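Long-range contact in CD180 antigen (Mus musculus, PDB 3T6Q), which may cooperate with MD-1 and TLR4 in the innate immune response of B cells to bacterial lipopolysaccharide, leading to NF-kappa-B activation: residues 163-168 / 184-189. Residues are numbered along the deposited sequence; the frame is centred on the assembly and turned at random.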
loop_
_atom_site.group_PDB
_atom_site.type_symbol
_atom_site.label_atom_id
_atom_site.label_comp_id
_atom_site.label_asym_id
_atom_site.label_seq_id
_atom_site.Cartn_x
_atom_site.Cartn_y
_atom_site.Cartn_z
ATOM N N ASN A 163 4.634 -1.301 8.567
ATOM C CA ASN A 163 4.803 -0.097 7.746
ATOM C C ASN A 163 6.219 -0.096 7.190
ATOM O O ASN A 163 6.866 -1.127 7.179
ATOM C CB ASN A 163 4.452 1.179 8.551
ATOM C CG ASN A 163 2.964 1.539 8.459
ATOM O OD1 ASN A 163 2.499 1.965 7.414
ATOM N ND2 ASN A 163 2.216 1.334 9.528
ATOM N N ALA A 164 6.682 1.036 6.688
ATOM C CA ALA A 164 7.948 1.106 6.015
ATOM C C ALA A 164 8.882 2.000 6.809
ATOM O O ALA A 164 9.644 2.784 6.239
ATOM C CB ALA A 164 7.743 1.671 4.610
ATOM N N ILE A 165 8.799 1.943 8.126
ATOM C CA ILE A 165 9.691 2.818 8.934
ATOM C C ILE A 165 11.062 2.150 9.081
ATOM O O ILE A 165 11.163 1.008 9.548
ATOM C CB ILE A 165 9.067 3.122 10.313
ATOM C CG1 ILE A 165 7.767 3.901 10.116
ATOM C CG2 ILE A 165 10.023 3.942 11.218
ATOM C CD1 ILE A 165 6.739 3.630 11.164
ATOM N N HIS A 166 12.130 2.862 8.721
ATOM C CA HIS A 166 13.445 2.276 8.823
ATOM C C HIS A 166 14.408 3.031 9.709
ATOM O O HIS A 166 15.546 2.576 9.910
ATOM C CB HIS A 166 14.044 2.020 7.434
ATOM C CG HIS A 166 14.322 3.274 6.618
ATOM N ND1 HIS A 166 13.363 3.904 5.883
ATOM C CD2 HIS A 166 15.525 3.982 6.387
ATOM C CE1 HIS A 166 13.916 4.970 5.240
ATOM N NE2 HIS A 166 15.239 5.010 5.551
ATOM N N TYR A 167 13.968 4.172 10.218
ATOM C CA TYR A 167 14.830 5.071 10.970
ATOM C C TYR A 167 14.029 5.884 11.971
ATOM O O TYR A 167 12.936 6.348 11.674
ATOM C CB TYR A 167 15.570 6.044 10.029
ATOM C CG TYR A 167 16.702 6.797 10.694
ATOM C CD1 TYR A 167 17.937 6.176 10.928
ATOM C CD2 TYR A 167 16.541 8.124 11.089
ATOM C CE1 TYR A 167 18.980 6.861 11.538
ATOM C CE2 TYR A 167 17.582 8.819 11.688
ATOM C CZ TYR A 167 18.784 8.185 11.916
ATOM O OH TYR A 167 19.799 8.889 12.502
ATOM N N LEU A 168 14.592 6.065 13.159
ATOM C CA LEU A 168 13.964 6.894 14.177
ATOM C C LEU A 168 14.953 8.016 14.536
ATOM O O LEU A 168 16.094 7.752 14.958
ATOM C CB LEU A 168 13.617 6.051 15.401
ATOM C CG LEU A 168 12.708 4.809 15.256
ATOM C CD1 LEU A 168 12.690 4.020 16.572
ATOM C CD2 LEU A 168 11.303 5.243 14.938
ATOM N N LEU A 184 4.134 2.226 21.978
ATOM C CA LEU A 184 4.420 2.553 20.600
ATOM C C LEU A 184 4.702 1.193 19.924
ATOM O O LEU A 184 5.598 0.479 20.351
ATOM C CB LEU A 184 5.657 3.424 20.578
ATOM C CG LEU A 184 6.036 4.375 19.448
ATOM C CD1 LEU A 184 7.547 4.337 19.197
ATOM C CD2 LEU A 184 5.258 4.237 18.130
ATOM N N ASN A 185 3.883 0.792 18.951
ATOM C CA ASN A 185 4.079 -0.513 18.298
ATOM C C ASN A 185 4.747 -0.340 16.938
ATOM O O ASN A 185 4.147 0.236 15.997
ATOM C CB ASN A 185 2.727 -1.249 18.165
ATOM C CG ASN A 185 2.898 -2.660 17.585
ATOM O OD1 ASN A 185 4.027 -3.120 17.377
ATOM N ND2 ASN A 185 1.791 -3.308 17.246
ATOM N N LEU A 186 5.991 -0.806 16.824
ATOM C CA LEU A 186 6.700 -0.837 15.545
ATOM C C LEU A 186 6.933 -2.261 14.989
ATOM O O LEU A 186 7.799 -2.465 14.127
ATOM C CB LEU A 186 8.037 -0.098 15.621
ATOM C CG LEU A 186 7.855 1.410 15.791
ATOM C CD1 LEU A 186 9.116 2.081 16.343
ATOM C CD2 LEU A 186 7.468 2.022 14.432
ATOM N N ASN A 187 6.145 -3.220 15.471
ATOM C CA ASN A 187 6.161 -4.602 14.941
ATOM C C ASN A 187 6.108 -4.585 13.419
ATOM O O ASN A 187 5.268 -3.918 12.859
ATOM C CB ASN A 187 4.924 -5.363 15.487
ATOM C CG ASN A 187 4.860 -6.822 15.026
ATOM O OD1 ASN A 187 5.840 -7.378 14.535
ATOM N ND2 ASN A 187 3.703 -7.445 15.198
ATOM N N GLY A 188 7.007 -5.306 12.749
ATOM C CA GLY A 188 6.932 -5.425 11.293
ATOM C C GLY A 188 7.444 -4.175 10.589
ATOM O O GLY A 188 7.043 -3.893 9.469
ATOM N N ASN A 189 8.303 -3.394 11.260
ATOM C CA ASN A 189 9.051 -2.338 10.589
ATOM C C ASN A 189 10.540 -2.650 10.747
ATOM O O ASN A 189 11.040 -2.814 11.862
ATOM C CB ASN A 189 8.777 -0.972 11.259
ATOM C CG ASN A 189 7.370 -0.443 10.952
ATOM O OD1 ASN A 189 7.174 0.262 9.959
ATOM N ND2 ASN A 189 6.395 -0.835 11.745
#
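The asparagine ladder of the leucine-rich repeat solenoid joins LRR 6 to LRR 7 here, with Asn189 of the later repeat reaching the loop backbone of residues 163-165 in the earlier one. Its OD1 accepts from Ile165 N at 3.0 Å; the bond is nearly straight (162°) and arrives on a lone pair in the plane of the amide. A weak, strongly bent bond from Asn163 N, 3.3 Å from Asn189 OD1, adds at most a little. With CG beside its own backbone N (chi1 -72°), the Asn189 amide lies close enough to Leu186 O for ND2 to make a weak bond of 3.2 Å. The same carbonyl receives Asn189 N and closes the type II turn 186-189, in which Gly188 takes up a positive phi. The stronger acceptor for ND2 is Phe160 O of the preceding repeat, which also takes a bond from Asn163 ND2. Asn163 in turn repeats the pattern one rung back: its ND2 donates to Leu136 O and its OD1 accepts from Ile141 N.

Beside the amide lies the leucine-rich core. Ile165 and Leu186 meet at about a right angle, CD1 of the isoleucine 3.7 Å from Leu186 CD2. The other branch of Leu186 faces Leu168 tip to tip, the two CD1 atoms 4.1 Å apart.

With partners at both its oxygen and its nitrogen, the buried Asn189 amide is fixed in rotation and satisfies main-chain groups of both repeats, so that polar bonding and apolar packing together set one coil upon the next.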